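Local atomic coordinates of ribonuclease mar1, putative (Trypanosoma cruzi, PDB entry 1YZV), a protein that is of unknown function but belongs to the isochorismatase family and is probably a hydrolase, possibly a ribonuclease. Residues C19-F24 with M178-D183; H53-T58 with F189-P194. All coordinates share one frame; numbering follows the deposited sequence.

Contact 1. Residues C19-F24 with M178-D183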
ATOM      1  N   CYS A  19     -20.872 -17.238  13.048  1.00 34.54           N
ATOM      2  CA  CYS A  19     -20.498 -18.247  12.086  1.00 33.46           C
ATOM      3  C   CYS A  19     -19.375 -19.012  12.736  1.00 34.05           C
ATOM      4  O   CYS A  19     -18.870 -18.603  13.790  1.00 37.65           O
ATOM      5  CB  CYS A  19     -20.052 -17.603  10.784  1.00 33.66           C
ATOM      6  SG  CYS A  19     -18.576 -16.497  10.899  1.00 32.39           S
ATOM      7  N   LYS A  20     -19.009 -20.138  12.160  1.00 33.20           N
ATOM      8  CA  LYS A  20     -17.852 -20.865  12.617  1.00 32.34           C
ATOM      9  C   LYS A  20     -16.549 -20.366  11.947  1.00 29.29           C
ATOM     10  O   LYS A  20     -16.595 -19.781  10.856  1.00 25.11           O
ATOM     11  CB  LYS A  20     -18.088 -22.317  12.351  1.00 35.59           C
ATOM     12  CG  LYS A  20     -17.132 -23.240  13.001  1.00 41.43           C
ATOM     13  CD  LYS A  20     -17.869 -24.566  13.286  1.00 42.45           C
ATOM     14  CE  LYS A  20     -16.869 -25.661  13.614  1.00 42.38           C
ATOM     15  NZ  LYS A  20     -17.555 -26.961  13.940  1.00 41.58           N
ATOM     16  N   THR A  21     -15.462 -20.385  12.740  1.00 25.53           N
ATOM     17  CA  THR A  21     -14.144 -19.909  12.312  1.00 26.35           C
ATOM     18  C   THR A  21     -13.154 -21.069  12.290  1.00 24.70           C
ATOM     19  O   THR A  21     -13.143 -21.865  13.229  1.00 26.16           O
ATOM     20  CB  THR A  21     -13.595 -18.844  13.329  1.00 24.87           C
ATOM     21  OG1 THR A  21     -14.560 -17.806  13.449  1.00 25.29           O
ATOM     22  CG2 THR A  21     -12.294 -18.232  12.874  1.00 26.93           C
ATOM     23  N   ALA A  22     -12.385 -21.203  11.204  1.00 23.28           N
ATOM     24  CA  ALA A  22     -11.319 -22.235  11.118  1.00 23.26           C
ATOM     25  C   ALA A  22      -9.983 -21.546  11.302  1.00 23.87           C
ATOM     26  O   ALA A  22      -9.720 -20.489  10.723  1.00 22.98           O
ATOM     27  CB  ALA A  22     -11.348 -22.953   9.770  1.00 26.26           C
ATOM     28  N   PHE A  23      -9.163 -22.136  12.153  1.00 25.82           N
ATOM     29  CA  PHE A  23      -7.813 -21.706  12.351  1.00 24.72           C
ATOM     30  C   PHE A  23      -6.926 -22.638  11.521  1.00 25.15           C
ATOM     31  O   PHE A  23      -6.818 -23.838  11.798  1.00 26.46           O
ATOM     32  CB  PHE A  23      -7.469 -21.735  13.848  1.00 23.94           C
ATOM     33  CG  PHE A  23      -8.183 -20.685  14.646  1.00 22.06           C
ATOM     34  CD1 PHE A  23      -7.649 -19.403  14.781  1.00 20.63           C
ATOM     35  CD2 PHE A  23      -9.385 -20.970  15.261  1.00 23.62           C
ATOM     36  CE1 PHE A  23      -8.347 -18.428  15.433  1.00 20.91           C
ATOM     37  CE2 PHE A  23     -10.138 -19.952  15.828  1.00 24.31           C
ATOM     38  CZ  PHE A  23      -9.603 -18.706  15.967  1.00 23.29           C
ATOM     39  N   PHE A  24      -6.323 -22.069  10.482  1.00 25.00           N
ATOM     40  CA  PHE A  24      -5.414 -22.797   9.583  1.00 23.67           C
ATOM     41  C   PHE A  24      -3.956 -22.524   9.923  1.00 27.43           C
ATOM     42  O   PHE A  24      -3.421 -21.463   9.603  1.00 22.97           O
ATOM     43  CB  PHE A  24      -5.635 -22.398   8.142  1.00 23.80           C
ATOM     44  CG  PHE A  24      -6.775 -23.118   7.447  1.00 21.57           C
ATOM     45  CD1 PHE A  24      -7.855 -23.621   8.141  1.00 24.13           C
ATOM     46  CD2 PHE A  24      -6.747 -23.291   6.069  1.00 30.19           C
ATOM     47  CE1 PHE A  24      -8.841 -24.335   7.488  1.00 26.95           C
ATOM     48  CE2 PHE A  24      -7.737 -23.977   5.406  1.00 26.91           C
ATOM     49  CZ  PHE A  24      -8.807 -24.481   6.114  1.00 30.68           C
ATOM     50  N   MET A 178      -9.563  -9.828  19.269  1.00 21.35           N
ATOM     51  CA  MET A 178     -10.512  -8.797  19.702  1.00 21.55           C
ATOM     52  C   MET A 178     -11.599  -8.536  18.645  1.00 22.35           C
ATOM     53  O   MET A 178     -12.731  -8.209  19.002  1.00 22.57           O
ATOM     54  CB  MET A 178      -9.747  -7.515  20.069  1.00 20.97           C
ATOM     55  CG  MET A 178      -8.765  -7.722  21.224  1.00 26.36           C
ATOM     56  SD  MET A 178      -9.625  -8.137  22.733  1.00 30.24           S
ATOM     57  CE  MET A 178      -9.652  -9.934  22.761  1.00 48.23           C
ATOM     58  N   GLN A 179     -11.291  -8.827  17.373  1.00 21.42           N
ATOM     59  CA  GLN A 179     -12.313  -8.881  16.299  1.00 22.68           C
ATOM     60  C   GLN A 179     -13.381  -9.956  16.508  1.00 22.29           C
ATOM     61  O   GLN A 179     -14.576  -9.729  16.250  1.00 20.21           O
ATOM     62  CB  GLN A 179     -11.689  -9.085  14.906  1.00 20.92           C
ATOM     63  CG  GLN A 179     -10.984  -7.859  14.362  1.00 22.95           C
ATOM     64  CD  GLN A 179     -10.107  -8.205  13.140  1.00 23.13           C
ATOM     65  OE1 GLN A 179     -10.554  -8.897  12.254  1.00 25.33           O
ATOM     66  NE2 GLN A 179      -8.865  -7.754  13.139  1.00 23.43           N
ATOM     67  N   LEU A 180     -12.956 -11.120  16.970  1.00 20.02           N
ATOM     68  CA  LEU A 180     -13.870 -12.235  17.186  1.00 20.48           C
ATOM     69  C   LEU A 180     -14.746 -11.982  18.396  1.00 21.75           C
ATOM     70  O   LEU A 180     -15.800 -12.560  18.471  1.00 21.52           O
ATOM     71  CB  LEU A 180     -13.124 -13.554  17.348  1.00 19.70           C
ATOM     72  CG  LEU A 180     -12.497 -14.052  16.067  1.00 23.65           C
ATOM     73  CD1 LEU A 180     -11.331 -15.040  16.366  1.00 25.70           C
ATOM     74  CD2 LEU A 180     -13.586 -14.662  15.141  1.00 27.43           C
ATOM     75  N   LEU A 181     -14.225 -11.269  19.406  1.00 20.25           N
ATOM     76  CA  LEU A 181     -14.958 -10.999  20.644  1.00 23.65           C
ATOM     77  C   LEU A 181     -15.829  -9.748  20.676  1.00 24.20           C
ATOM     78  O   LEU A 181     -16.843  -9.732  21.390  1.00 24.10           O
ATOM     79  CB  LEU A 181     -14.020 -10.968  21.845  1.00 22.23           C
ATOM     80  CG  LEU A 181     -13.715 -12.301  22.529  1.00 27.62           C
ATOM     81  CD1 LEU A 181     -13.249 -13.381  21.558  1.00 28.77           C
ATOM     82  CD2 LEU A 181     -12.651 -12.018  23.476  1.00 32.34           C
ATOM     83  N   LYS A 182     -15.322  -8.647  20.124  1.00 23.36           N
ATOM     84  CA  LYS A 182     -16.056  -7.368  19.977  1.00 23.84           C
ATOM     85  C   LYS A 182     -16.359  -6.502  21.210  1.00 24.08           C
ATOM     86  O   LYS A 182     -16.542  -5.283  21.054  1.00 21.10           O
ATOM     87  CB  LYS A 182     -17.339  -7.521  19.121  1.00 27.45           C
ATOM     88  CG  LYS A 182     -16.993  -8.163  17.749  1.00 27.41           C
ATOM     89  CD  LYS A 182     -17.774  -7.671  16.580  1.00 30.33           C
ATOM     90  CE  LYS A 182     -17.243  -8.306  15.231  1.00 29.48           C
ATOM     91  NZ  LYS A 182     -15.789  -8.029  14.695  1.00 35.02           N
ATOM     92  N   ASP A 183     -16.290  -7.069  22.407  1.00 22.72           N
ATOM     93  CA  ASP A 183     -16.782  -6.420  23.598  1.00 22.42           C
ATOM     94  C   ASP A 183     -16.178  -7.134  24.833  1.00 22.81           C
ATOM     95  O   ASP A 183     -16.176  -8.366  24.915  1.00 25.19           O
ATOM     96  CB  ASP A 183     -18.338  -6.456  23.535  1.00 20.44           C
ATOM     97  CG  ASP A 183     -19.023  -5.643  24.620  1.00 24.82           C
ATOM     98  OD1 ASP A 183     -18.637  -5.739  25.808  1.00 25.83           O
ATOM     99  OD2 ASP A 183     -20.065  -5.031  24.303  1.00 29.66           O
TER

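Contact 2. Residues H53-T58 with F189-P194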
ATOM      1  N   HIS A  53      -9.130 -21.025  20.346  1.00 24.33           N
ATOM      2  CA  HIS A  53      -9.921 -22.127  19.834  1.00 24.56           C
ATOM      3  C   HIS A  53     -10.531 -22.957  20.985  1.00 27.22           C
ATOM      4  O   HIS A  53     -11.730 -23.286  20.980  1.00 22.31           O
ATOM      5  CB  HIS A  53      -9.035 -23.028  18.955  1.00 24.59           C
ATOM      6  CG  HIS A  53      -9.580 -24.411  18.740  1.00 27.83           C
ATOM      7  ND1 HIS A  53     -10.496 -24.708  17.746  1.00 21.35           N
ATOM      8  CD2 HIS A  53      -9.322 -25.578  19.379  1.00 24.11           C
ATOM      9  CE1 HIS A  53     -10.710 -26.008  17.740  1.00 27.79           C
ATOM     10  NE2 HIS A  53     -10.049 -26.553  18.749  1.00 25.49           N
ATOM     11  N   THR A  54      -9.699 -23.289  21.967  1.00 24.89           N
ATOM     12  CA  THR A  54     -10.160 -24.079  23.143  1.00 28.32           C
ATOM     13  C   THR A  54     -11.172 -23.327  24.003  1.00 26.04           C
ATOM     14  O   THR A  54     -12.199 -23.906  24.380  1.00 26.72           O
ATOM     15  CB  THR A  54      -8.948 -24.589  23.952  1.00 23.80           C
ATOM     16  OG1 THR A  54      -8.234 -25.497  23.102  1.00 28.28           O
ATOM     17  CG2 THR A  54      -9.375 -25.294  25.242  1.00 28.76           C
ATOM     18  N   ALA A  55     -10.995 -22.011  24.132  1.00 26.38           N
ATOM     19  CA  ALA A  55     -11.980 -21.164  24.838  1.00 26.41           C
ATOM     20  C   ALA A  55     -13.323 -21.031  24.096  1.00 29.03           C
ATOM     21  O   ALA A  55     -14.414 -20.985  24.736  1.00 26.39           O
ATOM     22  CB  ALA A  55     -11.413 -19.792  25.088  1.00 27.61           C
ATOM     23  N   LEU A  56     -13.268 -20.917  22.762  1.00 26.77           N
ATOM     24  CA  LEU A  56     -14.489 -20.746  21.982  1.00 28.21           C
ATOM     25  C   LEU A  56     -15.325 -22.042  21.918  1.00 27.96           C
ATOM     26  O   LEU A  56     -16.564 -22.016  21.843  1.00 27.52           O
ATOM     27  CB  LEU A  56     -14.164 -20.209  20.589  1.00 28.45           C
ATOM     28  CG  LEU A  56     -13.374 -18.898  20.451  1.00 29.24           C
ATOM     29  CD1 LEU A  56     -13.156 -18.548  18.953  1.00 31.66           C
ATOM     30  CD2 LEU A  56     -14.063 -17.789  21.181  1.00 33.65           C
ATOM     31  N   GLY A  57     -14.635 -23.168  21.881  1.00 28.36           N
ATOM     32  CA  GLY A  57     -15.279 -24.445  21.806  1.00 28.13           C
ATOM     33  C   GLY A  57     -15.638 -24.900  20.413  1.00 26.78           C
ATOM     34  O   GLY A  57     -15.599 -24.133  19.457  1.00 24.89           O
ATOM     35  N   THR A  58     -16.007 -26.170  20.298  1.00 28.40           N
ATOM     36  CA  THR A  58     -16.236 -26.779  18.967  1.00 29.97           C
ATOM     37  C   THR A  58     -17.467 -26.277  18.304  1.00 28.20           C
ATOM     38  O   THR A  58     -17.591 -26.367  17.098  1.00 31.33           O
ATOM     39  CB  THR A  58     -16.317 -28.327  19.026  1.00 34.48           C
ATOM     40  OG1 THR A  58     -17.255 -28.736  20.025  1.00 42.58           O
ATOM     41  CG2 THR A  58     -14.948 -28.882  19.362  1.00 38.94           C
ATOM     42  N   PHE A 189     -14.465 -13.276  27.245  1.00 26.75           N
ATOM     43  CA  PHE A 189     -13.367 -12.325  27.374  1.00 27.37           C
ATOM     44  C   PHE A 189     -12.411 -12.626  28.538  1.00 27.82           C
ATOM     45  O   PHE A 189     -11.160 -12.599  28.389  1.00 25.50           O
ATOM     46  CB  PHE A 189     -13.869 -10.888  27.489  1.00 26.26           C
ATOM     47  CG  PHE A 189     -12.771  -9.897  27.498  1.00 28.10           C
ATOM     48  CD1 PHE A 189     -12.153  -9.519  26.322  1.00 32.38           C
ATOM     49  CD2 PHE A 189     -12.365  -9.299  28.687  1.00 31.08           C
ATOM     50  CE1 PHE A 189     -11.095  -8.596  26.340  1.00 31.82           C
ATOM     51  CE2 PHE A 189     -11.328  -8.425  28.696  1.00 36.00           C
ATOM     52  CZ  PHE A 189     -10.718  -8.041  27.509  1.00 31.52           C
ATOM     53  N   LYS A 190     -12.980 -12.850  29.706  1.00 29.48           N
ATOM     54  CA  LYS A 190     -12.158 -13.133  30.888  1.00 31.46           C
ATOM     55  C   LYS A 190     -11.281 -14.346  30.693  1.00 31.47           C
ATOM     56  O   LYS A 190     -10.114 -14.366  31.114  1.00 29.53           O
ATOM     57  CB  LYS A 190     -13.049 -13.327  32.119  1.00 34.37           C
ATOM     58  CG  LYS A 190     -12.293 -13.602  33.393  1.00 40.16           C
ATOM     59  CD  LYS A 190     -11.799 -12.295  34.037  1.00 52.13           C
ATOM     60  CE  LYS A 190     -11.075 -12.540  35.380  1.00 51.85           C
ATOM     61  NZ  LYS A 190     -10.811 -11.211  36.011  1.00 51.23           N
ATOM     62  N   THR A 191     -11.790 -15.326  29.956  1.00 31.75           N
ATOM     63  CA  THR A 191     -10.990 -16.498  29.651  1.00 32.81           C
ATOM     64  C   THR A 191      -9.847 -16.226  28.659  1.00 32.71           C
ATOM     65  O   THR A 191      -8.809 -16.818  28.765  1.00 31.00           O
ATOM     66  CB  THR A 191     -11.879 -17.639  29.104  1.00 33.66           C
ATOM     67  OG1 THR A 191     -12.914 -17.932  30.051  1.00 33.19           O
ATOM     68  CG2 THR A 191     -11.069 -18.871  28.889  1.00 33.25           C
ATOM     69  N   ILE A 192     -10.078 -15.350  27.687  1.00 32.62           N
ATOM     70  CA  ILE A 192      -9.151 -15.032  26.579  1.00 33.45           C
ATOM     71  C   ILE A 192      -8.116 -13.966  26.921  1.00 32.36           C
ATOM     72  O   ILE A 192      -6.992 -13.949  26.365  1.00 30.51           O
ATOM     73  CB  ILE A 192     -10.000 -14.505  25.325  1.00 33.55           C
ATOM     74  CG1 ILE A 192     -10.825 -15.635  24.748  1.00 40.00           C
ATOM     75  CG2 ILE A 192      -9.129 -13.927  24.230  1.00 37.55           C
ATOM     76  CD1 ILE A 192     -10.096 -16.901  24.689  1.00 45.39           C
ATOM     77  N   ALA A 193      -8.522 -13.036  27.775  1.00 32.37           N
ATOM     78  CA  ALA A 193      -7.707 -11.859  28.153  1.00 31.99           C
ATOM     79  C   ALA A 193      -6.256 -12.178  28.550  1.00 32.61           C
ATOM     80  O   ALA A 193      -5.350 -11.473  28.101  1.00 33.49           O
ATOM     81  CB  ALA A 193      -8.384 -11.073  29.265  1.00 32.26           C
ATOM     82  N   PRO A 194      -6.025 -13.268  29.314  1.00 33.36           N
ATOM     83  CA  PRO A 194      -4.645 -13.668  29.659  1.00 33.91           C
ATOM     84  C   PRO A 194      -3.748 -13.984  28.450  1.00 33.48           C
ATOM     85  O   PRO A 194      -2.553 -13.686  28.505  1.00 34.32           O
ATOM     86  CB  PRO A 194      -4.842 -14.926  30.524  1.00 34.55           C
ATOM     87  CG  PRO A 194      -6.232 -14.781  31.067  1.00 33.51           C
ATOM     88  CD  PRO A 194      -7.002 -14.179  29.946  1.00 36.05           C
TER

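Contact 1. Residues C19-F24 with M178-D183
Leu-180, on the helix 173-181, reaches Thr-21 and Phe-23 of the strand 20-26 with its two methyl groups. Its bond from CA to CB points toward the strand; CG lies anti to the carbonyl carbon (chi1 -71°), and the touching is left to the two methyls beyond it. CD2 stops 3.7 Å from OG1 of Thr-21, a van der Waals touch of a methyl on an oxygen; the hydroxyl has its polar partner in NE2 of Gln-112, on the adjacent strand 110-118. CD1 goes the other way and arrives at the rim of the Phe-23 ring, near the ring plane, 4.1 Å from CZ. The aromatic ring and the leucine extend from opposite directions, and Phe-23 also meets the ring of Phe-49. The backbones stay well apart, with 9.1 Å between CA of Thr-21 and CA of Leu-180, and side chains from both sides fill the gap in a buried layer. Thr-21 and Phe-23, two residues apart, share one face of the strand. Helix-on-sheet packing of this kind belongs to the three-layer alpha/beta/alpha fold of the isochorismatase family, built round a parallel sheet.

Contact 2. Residues H53-T58 with F189-P194
Ile-192 meets Ala-55 through the end of its longer branch: chi1 of -68° sets CG1 anti to the carbonyl carbon, and chi2 of -41° swings CD1 out toward the helix 39-56. In Thr-191 chi1 of -56° keeps OG1 beside the backbone N, which leaves CG2 anti to that N and facing Ala-55. The alanine CB, whose bond from CA points toward the other helix, therefore receives two methyl groups from consecutive residues. CD1 of Ile-192 is modelled 3.2 Å from CB of Ala-55, shorter than normal carbon-carbon contact, so the exact spacing is doubtful, while CG2 of Thr-191 stands at a more relaxed 3.9 Å from the same CB. The small alanine lets the backbones come near, with CA of Ala-55 and CA of Thr-191 6.8 Å apart. Burial is uneven: Ile-192 is buried, Ala-55 partly exposed and Thr-191 exposed, so the contact runs from the protein interior out to its surface. Each segment also carries helical backbone bonds. N of Gly-57 donates to O of His-53 at 3.0 Å, and Gly-57 then leaves helical geometry with positive phi. In the other segment, N of Ala-193 donates to O of Phe-189 at 2.7 Å, and CB of Ala-193 lies over one face of the Phe-189 ring, offset toward its rim. Around this pair, Ile-192 also packs on Leu-177 of the helix 173-181. His-53 is anchored by hydrogen bonds to Ser-61, at the start of the strand 61-68, and to Asp-85. The C-terminal helix 189-197 thus lies against the last turn of the helix 39-56 and the side of the helix 173-181, and the strand 61-68 follows the helix 39-56 in the chain.

The centres of contacts 1 and 2 lie about 10 Å apart, on the same side of the chain's centre. Their segments alternate along the sequence: the strand 20-26 comes first, then the helix 39-56, and after most of the sheet the consecutive helices 173-181 and 189-197. Contact 1 lays a late helix on a central strand of the parallel sheet, whereas contact 2 joins two helices farther out. Leu-181 packs on Phe-189 and Ile-192, and Met-178 on Phe-189, while NZ of Lys-20 probably bonds to O of Thr-58. Together they bring the C-terminal helices back against early elements of the fold.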